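Local coordinates for DNA-binding protein Sso10a-2 (Sulfolobus solfataricus, PDB 4HW0) that probably binds DNA through a winged-helix domain and pairs through a long coiled-coil helix, with an inferred role in compacting and organising archaeal chromatin, at residues D16-C21 / V51-I56; R29-A34 / V39-Y44. All coordinates share one frame; numbering follows the deposited sequence.

Interaction 1 of 2, residues D16-C21 / V51-I56; sequences DILRNC and VGALNI
Asn-20 ND2 donates to Asp-16 O at 2.7 Å, from within the turn whose ends, Leu-18 and Cys-21, touch Leu-54. The acceptor lies close to the amide plane of Asn-20, and the bond is near the line of the carbonyl (C=O...donor angle 161°). Asp-16 takes a second bond through its carboxylate. Arg-19 NE reaches Asp-16 OD1 at 2.9 Å in a nearly straight salt bridge that uses the anti lone pair. Asp-16 OD2 is held from elsewhere by Arg-8. The Asn-20 amide nitrogen also lies 3.7 Å above the centre of the Arg-19 guanidinium.

The contact with 51-56 is apolar. Leu-54 CD2 meets both Leu-18 CD2 at 4.0 Å and Cys-21 CB at 4.1 Å. The two leucine side chains cross at a slant. Leu-18 CD2 also touches Ala-53 CB at 4.3 Å. Cys-21 closes a type I turn from Leu-18 and forms a disulfide with Cys-25. In 51-56, Gly-52, with positive phi, is the C-prime residue of a Schellman motif that ends helix 38-50, and strand 54-59 follows. The chemistry is divided: aliphatic carbons make the buried join, while a salt bridge and a side-chain hydrogen bond, made by the partly exposed or exposed Asp-16, Arg-19 and Asn-20, stay within 16-21.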
ATOM      1  N   ASP A  16       4.972 -14.467 -10.036  1.00 27.79           N
ATOM      2  CA  ASP A  16       5.603 -15.780  -9.779  1.00 30.74           C
ATOM      3  C   ASP A  16       5.621 -16.701 -10.998  1.00 28.77           C
ATOM      4  O   ASP A  16       6.556 -17.402 -11.226  1.00 28.83           O
ATOM      5  CB  ASP A  16       4.947 -16.452  -8.584  1.00 33.61           C
ATOM      6  CG  ASP A  16       5.366 -15.796  -7.246  1.00 37.72           C
ATOM      7  OD1 ASP A  16       6.520 -15.318  -7.170  1.00 38.46           O
ATOM      8  OD2 ASP A  16       4.544 -15.747  -6.310  1.00 36.70           O
ATOM      9  N   ILE A  17       4.613 -16.597 -11.853  1.00 26.98           N
ATOM     10  CA  ILE A  17       4.721 -17.253 -13.153  1.00 25.79           C
ATOM     11  C   ILE A  17       5.795 -16.659 -14.065  1.00 26.13           C
ATOM     12  O   ILE A  17       6.633 -17.369 -14.649  1.00 25.98           O
ATOM     13  CB  ILE A  17       3.363 -17.228 -13.871  1.00 25.47           C
ATOM     14  CG1 ILE A  17       2.367 -18.039 -13.074  1.00 25.90           C
ATOM     15  CG2 ILE A  17       3.467 -17.782 -15.277  1.00 25.70           C
ATOM     16  CD1 ILE A  17       0.919 -17.898 -13.442  1.00 26.76           C
ATOM     17  N   LEU A  18       5.700 -15.370 -14.288  1.00 25.41           N
ATOM     18  CA  LEU A  18       6.565 -14.712 -15.213  1.00 27.06           C
ATOM     19  C   LEU A  18       8.042 -14.853 -14.908  1.00 26.02           C
ATOM     20  O   LEU A  18       8.874 -14.936 -15.832  1.00 27.85           O
ATOM     21  CB  LEU A  18       6.238 -13.232 -15.287  1.00 26.20           C
ATOM     22  CG  LEU A  18       4.887 -12.973 -15.990  1.00 26.78           C
ATOM     23  CD1 LEU A  18       4.456 -11.577 -15.682  1.00 25.92           C
ATOM     24  CD2 LEU A  18       4.916 -13.248 -17.472  1.00 28.01           C
ATOM     25  N   ARG A  19       8.373 -14.821 -13.634  1.00 28.13           N
ATOM     26  CA  ARG A  19       9.791 -14.857 -13.278  1.00 31.13           C
ATOM     27  C   ARG A  19      10.301 -16.249 -13.470  1.00 31.85           C
ATOM     28  O   ARG A  19      11.495 -16.472 -13.392  1.00 29.43           O
ATOM     29  CB  ARG A  19       9.994 -14.311 -11.863  1.00 35.71           C
ATOM     30  CG  ARG A  19       9.510 -15.233 -10.778  1.00 39.50           C
ATOM     31  CD  ARG A  19       9.622 -14.629  -9.368  1.00 44.30           C
ATOM     32  NE  ARG A  19       9.103 -15.595  -8.397  1.00 45.91           N
ATOM     33  CZ  ARG A  19       9.758 -16.709  -8.058  1.00 56.42           C
ATOM     34  NH1 ARG A  19      10.959 -16.996  -8.588  1.00 56.93           N
ATOM     35  NH2 ARG A  19       9.220 -17.564  -7.189  1.00 60.07           N
ATOM     36  N   ASN A  20       9.411 -17.209 -13.721  1.00 29.90           N
ATOM     37  CA  ASN A  20       9.844 -18.589 -14.056  1.00 30.81           C
ATOM     38  C   ASN A  20       9.757 -18.944 -15.543  1.00 32.63           C
ATOM     39  O   ASN A  20      10.004 -20.095 -15.924  1.00 32.02           O
ATOM     40  CB  ASN A  20       9.018 -19.544 -13.214  1.00 32.30           C
ATOM     41  CG  ASN A  20       9.499 -19.568 -11.777  1.00 35.21           C
ATOM     42  OD1 ASN A  20      10.575 -20.089 -11.518  1.00 35.31           O
ATOM     43  ND2 ASN A  20       8.701 -19.026 -10.836  1.00 34.63           N
ATOM     44  N   CYS A  21       9.440 -17.941 -16.387  1.00 30.99           N
ATOM     45  CA  CYS A  21       9.205 -18.122 -17.819  1.00 34.24           C
ATOM     46  C   CYS A  21      10.127 -17.349 -18.669  1.00 38.73           C
ATOM     47  O   CYS A  21       9.758 -16.972 -19.774  1.00 39.02           O
ATOM     48  CB  CYS A  21       7.795 -17.693 -18.290  1.00 33.50           C
ATOM     49  SG  CYS A  21       6.565 -18.764 -17.548  0.62 33.22           S
ATOM     50  N   VAL A  51      -3.282 -11.037 -22.441  1.00 27.64           N
ATOM     51  CA  VAL A  51      -2.795  -9.656 -22.336  1.00 28.19           C
ATOM     52  C   VAL A  51      -1.412  -9.452 -23.004  1.00 28.71           C
ATOM     53  O   VAL A  51      -0.817  -8.437 -22.820  1.00 28.97           O
ATOM     54  CB  VAL A  51      -2.741  -9.177 -20.892  1.00 27.84           C
ATOM     55  CG1 VAL A  51      -4.100  -9.288 -20.273  1.00 29.31           C
ATOM     56  CG2 VAL A  51      -1.713 -10.003 -20.046  1.00 26.35           C
ATOM     57  N   GLY A  52      -0.883 -10.467 -23.680  1.00 28.31           N
ATOM     58  CA  GLY A  52       0.333 -10.316 -24.478  1.00 28.86           C
ATOM     59  C   GLY A  52       1.638 -10.418 -23.671  1.00 28.09           C
ATOM     60  O   GLY A  52       2.698 -10.022 -24.161  1.00 27.39           O
ATOM     61  N   ALA A  53       1.558 -10.987 -22.491  1.00 25.72           N
ATOM     62  CA  ALA A  53       2.758 -11.165 -21.615  1.00 25.43           C
ATOM     63  C   ALA A  53       3.518 -12.444 -21.928  1.00 24.53           C
ATOM     64  O   ALA A  53       4.720 -12.523 -21.739  1.00 24.83           O
ATOM     65  CB  ALA A  53       2.353 -11.137 -20.167  1.00 24.84           C
ATOM     66  N   LEU A  54       2.799 -13.426 -22.454  1.00 25.61           N
ATOM     67  CA  LEU A  54       3.360 -14.696 -22.914  1.00 25.93           C
ATOM     68  C   LEU A  54       2.835 -15.028 -24.328  1.00 27.51           C
ATOM     69  O   LEU A  54       1.705 -14.763 -24.622  1.00 26.19           O
ATOM     70  CB  LEU A  54       2.926 -15.843 -21.967  1.00 25.28           C
ATOM     71  CG  LEU A  54       3.368 -15.812 -20.530  1.00 25.35           C
ATOM     72  CD1 LEU A  54       2.767 -16.976 -19.759  1.00 25.45           C
ATOM     73  CD2 LEU A  54       4.915 -15.815 -20.476  1.00 26.74           C
ATOM     74  N   ASN A  55       3.688 -15.613 -25.155  1.00 29.58           N
ATOM     75  CA  ASN A  55       3.291 -16.339 -26.368  1.00 31.61           C
ATOM     76  C   ASN A  55       3.225 -17.842 -26.086  1.00 30.82           C
ATOM     77  O   ASN A  55       3.961 -18.342 -25.242  1.00 31.27           O
ATOM     78  CB  ASN A  55       4.270 -16.141 -27.500  1.00 34.36           C
ATOM     79  CG  ASN A  55       4.291 -14.710 -28.004  1.00 37.42           C
ATOM     80  OD1 ASN A  55       3.271 -14.022 -28.005  1.00 39.12           O
ATOM     81  ND2 ASN A  55       5.472 -14.237 -28.347  1.00 37.83           N
ATOM     82  N   ILE A  56       2.317 -18.532 -26.755  1.00 30.51           N
ATOM     83  CA  ILE A  56       2.153 -19.949 -26.542  1.00 33.74           C
ATOM     84  C   ILE A  56       2.457 -20.703 -27.838  1.00 35.09           C
ATOM     85  O   ILE A  56       2.062 -20.283 -28.918  1.00 32.48           O
ATOM     86  CB  ILE A  56       0.745 -20.255 -26.007  1.00 35.01           C
ATOM     87  CG1 ILE A  56       0.633 -21.727 -25.611  1.00 37.20           C
ATOM     88  CG2 ILE A  56      -0.336 -19.811 -26.980  1.00 35.78           C
ATOM     89  CD1 ILE A  56      -0.729 -22.076 -25.039  1.00 39.05           C
TER

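Interaction 2 of 2, residues R29-A34 / V39-Y44; sequences RVIYGA and VVAQKY
Val-30 and Ile-31 both meet the methyl group of Ala-41. This is the whole of the apolar contact between 29-34 and 39-44. Val-30 CG1 lies 4.0 Å from Ala-41 CB, and Ile-31 CG1 lies 4.2 Å from it. The branches come from neighbouring positions on one helix and converge on one small side chain of the other. In Val-30 the touching branch is anti to the backbone N (chi1 171°), and the valine points toward the partner helix. Ile-31 does not point straight at it. Its CG1 lies beside the backbone N (chi1 -76°), which turns that arm to the methyl, while CG2 lies over the rim of one face of the Tyr-32 ring. The small alanine lets the helices come near, and the backbones are closest at Ile-31 CA and Ala-41 CA, 6.4 Å apart.

Within each helix the backbone bonds are regular. Ala-34 N donates to Val-30 O at 2.9 Å, and Tyr-44 N donates to Val-40 O at 3.1 Å. At the start of the second helix, Val-40 N is bound by the side chain of Asn-37.

The pair fits the helix-turn-helix of a winged-helix domain, with helix 38-50 in the place of the probable recognition helix. Ile-27 and Ile-36 add to the cover of Ala-41. Val-30 packs also on Leu-45 and on Cys-21, and Tyr-44 turns to helix 10-18, with its hydroxyl bonded to Thr-10. Helices 10-18, 27-34 and 38-50 thus close into a three-helix bundle.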
ATOM      1  N   ARG A  29       7.398 -26.183 -15.052  1.00 34.79           N
ATOM      2  CA  ARG A  29       8.112 -25.053 -14.551  1.00 34.29           C
ATOM      3  C   ARG A  29       7.159 -24.044 -13.962  1.00 32.66           C
ATOM      4  O   ARG A  29       7.454 -23.433 -12.936  1.00 30.85           O
ATOM      5  CB  ARG A  29       8.851 -24.448 -15.718  1.00 37.10           C
ATOM      6  CG  ARG A  29      10.245 -24.055 -15.464  1.00 40.49           C
ATOM      7  CD  ARG A  29      11.083 -23.907 -16.690  1.00 42.52           C
ATOM      8  NE  ARG A  29      11.506 -22.505 -16.702  1.00 47.58           N
ATOM      9  CZ  ARG A  29      12.640 -22.035 -17.227  1.00 50.73           C
ATOM     10  NH1 ARG A  29      13.474 -22.870 -17.848  1.00 46.69           N
ATOM     11  NH2 ARG A  29      12.900 -20.700 -17.174  1.00 51.72           N
ATOM     12  N   VAL A  30       5.977 -23.860 -14.603  1.00 28.92           N
ATOM     13  CA  VAL A  30       5.009 -22.954 -14.076  1.00 27.65           C
ATOM     14  C   VAL A  30       4.393 -23.439 -12.763  1.00 27.40           C
ATOM     15  O   VAL A  30       4.339 -22.690 -11.814  1.00 28.95           O
ATOM     16  CB  VAL A  30       3.880 -22.659 -15.089  1.00 27.21           C
ATOM     17  CG1 VAL A  30       2.788 -21.877 -14.390  1.00 26.12           C
ATOM     18  CG2 VAL A  30       4.476 -21.933 -16.259  1.00 26.90           C
ATOM     19  N   ILE A  31       3.942 -24.678 -12.688  1.00 27.84           N
ATOM     20  CA  ILE A  31       3.306 -25.206 -11.471  1.00 28.03           C
ATOM     21  C   ILE A  31       4.284 -25.179 -10.276  1.00 28.09           C
ATOM     22  O   ILE A  31       3.966 -24.694  -9.189  1.00 27.24           O
ATOM     23  CB  ILE A  31       2.787 -26.654 -11.705  1.00 29.56           C
ATOM     24  CG1 ILE A  31       1.491 -26.616 -12.526  1.00 29.99           C
ATOM     25  CG2 ILE A  31       2.550 -27.413 -10.434  1.00 30.89           C
ATOM     26  CD1 ILE A  31       1.104 -27.973 -13.090  1.00 31.03           C
ATOM     27  N   TYR A  32       5.488 -25.702 -10.490  1.00 28.08           N
ATOM     28  CA  TYR A  32       6.412 -25.844  -9.432  1.00 28.68           C
ATOM     29  C   TYR A  32       7.104 -24.546  -9.153  1.00 28.16           C
ATOM     30  O   TYR A  32       7.318 -24.223  -7.975  1.00 27.49           O
ATOM     31  CB  TYR A  32       7.347 -27.049  -9.666  1.00 30.53           C
ATOM     32  CG  TYR A  32       6.558 -28.309  -9.601  1.00 31.66           C
ATOM     33  CD1 TYR A  32       6.223 -28.865  -8.376  1.00 33.89           C
ATOM     34  CD2 TYR A  32       6.093 -28.929 -10.749  1.00 31.97           C
ATOM     35  CE1 TYR A  32       5.496 -30.046  -8.305  1.00 36.68           C
ATOM     36  CE2 TYR A  32       5.359 -30.093 -10.691  1.00 33.31           C
ATOM     37  CZ  TYR A  32       5.028 -30.622  -9.483  1.00 35.46           C
ATOM     38  OH  TYR A  32       4.321 -31.804  -9.364  1.00 38.59           O
ATOM     39  N   GLY A  33       7.425 -23.766 -10.205  1.00 27.67           N
ATOM     40  CA  GLY A  33       8.087 -22.510  -9.966  1.00 28.07           C
ATOM     41  C   GLY A  33       7.212 -21.460  -9.302  1.00 28.79           C
ATOM     42  O   GLY A  33       7.645 -20.715  -8.389  1.00 27.60           O
ATOM     43  N   ALA A  34       5.958 -21.397  -9.732  1.00 26.39           N
ATOM     44  CA  ALA A  34       5.072 -20.476  -9.096  1.00 26.88           C
ATOM     45  C   ALA A  34       4.306 -21.018  -7.903  1.00 28.06           C
ATOM     46  O   ALA A  34       3.679 -20.239  -7.162  1.00 28.34           O
ATOM     47  CB  ALA A  34       4.140 -19.833 -10.110  1.00 25.39           C
ATOM     48  N   VAL A  39      -4.995 -26.195 -12.181  1.00 34.07           N
ATOM     49  CA  VAL A  39      -6.213 -25.436 -12.451  1.00 34.09           C
ATOM     50  C   VAL A  39      -5.931 -23.952 -12.384  1.00 32.39           C
ATOM     51  O   VAL A  39      -6.262 -23.193 -13.333  1.00 31.80           O
ATOM     52  CB  VAL A  39      -7.330 -25.849 -11.453  1.00 36.91           C
ATOM     53  CG1 VAL A  39      -8.593 -25.032 -11.679  1.00 38.61           C
ATOM     54  CG2 VAL A  39      -7.617 -27.330 -11.611  1.00 37.61           C
ATOM     55  N   VAL A  40      -5.254 -23.521 -11.335  1.00 30.79           N
ATOM     56  CA  VAL A  40      -4.836 -22.103 -11.224  1.00 30.83           C
ATOM     57  C   VAL A  40      -3.884 -21.740 -12.340  1.00 29.61           C
ATOM     58  O   VAL A  40      -3.993 -20.702 -12.932  1.00 30.00           O
ATOM     59  CB  VAL A  40      -4.205 -21.839  -9.846  1.00 31.56           C
ATOM     60  CG1 VAL A  40      -3.680 -20.430  -9.733  1.00 30.81           C
ATOM     61  CG2 VAL A  40      -5.199 -22.134  -8.716  1.00 34.16           C
ATOM     62  N   ALA A  41      -2.909 -22.615 -12.626  1.00 30.46           N
ATOM     63  CA  ALA A  41      -1.927 -22.318 -13.657  1.00 28.48           C
ATOM     64  C   ALA A  41      -2.619 -22.111 -14.996  1.00 28.32           C
ATOM     65  O   ALA A  41      -2.336 -21.151 -15.712  1.00 26.34           O
ATOM     66  CB  ALA A  41      -0.904 -23.418 -13.783  1.00 28.21           C
ATOM     67  N   GLN A  42      -3.560 -22.996 -15.332  1.00 29.80           N
ATOM     68  CA  GLN A  42      -4.266 -22.897 -16.625  1.00 32.32           C
ATOM     69  C   GLN A  42      -4.980 -21.541 -16.765  1.00 30.57           C
ATOM     70  O   GLN A  42      -4.919 -20.845 -17.834  1.00 27.23           O
ATOM     71  CB  GLN A  42      -5.297 -24.042 -16.692  1.00 38.40           C
ATOM     72  CG  GLN A  42      -5.403 -24.664 -17.999  1.00 47.61           C
ATOM     73  CD  GLN A  42      -4.036 -25.094 -18.439  1.00 56.64           C
ATOM     74  OE1 GLN A  42      -3.650 -24.886 -19.588  1.00 65.24           O
ATOM     75  NE2 GLN A  42      -3.260 -25.641 -17.503  1.00 63.33           N
ATOM     76  N   LYS A  43      -5.665 -21.145 -15.695  1.00 29.98           N
ATOM     77  CA  LYS A  43      -6.366 -19.854 -15.745  1.00 32.44           C
ATOM     78  C   LYS A  43      -5.412 -18.648 -15.976  1.00 30.61           C
ATOM     79  O   LYS A  43      -5.639 -17.752 -16.827  1.00 27.98           O
ATOM     80  CB  LYS A  43      -7.100 -19.670 -14.442  1.00 35.97           C
ATOM     81  CG  LYS A  43      -7.807 -18.336 -14.401  1.00 39.27           C
ATOM     82  CD  LYS A  43      -8.285 -17.933 -13.036  1.00 46.45           C
ATOM     83  CE  LYS A  43      -9.131 -16.665 -13.110  1.00 52.29           C
ATOM     84  NZ  LYS A  43      -9.866 -16.505 -11.830  1.00 56.18           N
ATOM     85  N   TYR A  44      -4.380 -18.560 -15.143  1.00 28.97           N
ATOM     86  CA  TYR A  44      -3.426 -17.459 -15.265  1.00 29.99           C
ATOM     87  C   TYR A  44      -2.610 -17.461 -16.509  1.00 26.67           C
ATOM     88  O   TYR A  44      -2.364 -16.390 -17.076  1.00 26.44           O
ATOM     89  CB  TYR A  44      -2.457 -17.466 -14.077  1.00 34.19           C
ATOM     90  CG  TYR A  44      -3.122 -16.897 -12.870  1.00 41.37           C
ATOM     91  CD1 TYR A  44      -3.961 -17.657 -12.068  1.00 44.49           C
ATOM     92  CD2 TYR A  44      -2.885 -15.597 -12.523  1.00 52.20           C
ATOM     93  CE1 TYR A  44      -4.558 -17.133 -10.961  1.00 50.03           C
ATOM     94  CE2 TYR A  44      -3.455 -15.057 -11.403  1.00 55.37           C
ATOM     95  CZ  TYR A  44      -4.287 -15.827 -10.622  1.00 56.27           C
ATOM     96  OH  TYR A  44      -4.871 -15.234  -9.539  1.00 67.25           O
TER

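In the fold
Both contacts belong to the winged-helix domain, and interaction 2 is nested in the chain loop closed by interaction 1. Their centres are 10 Å apart. Both are apolar. All four touching residues of interaction 1 are buried, whereas in interaction 2 Ile-31 is partly exposed. Interaction 1 joins helix 10-18 and its turn to the start of the wing hairpin, with helix 69-98 close by. Interaction 2 joins two successive helices through one methyl group and buries less surface. Segment 16-21 carries its own salt bridge and side-chain hydrogen bond; the side-chain bonds of 29-34 and 39-44 go to groups outside the pair. The two meet where Ile-17 packs on Tyr-44 and where Asn-20 O probably accepts a hydrogen bond from Arg-29 NE.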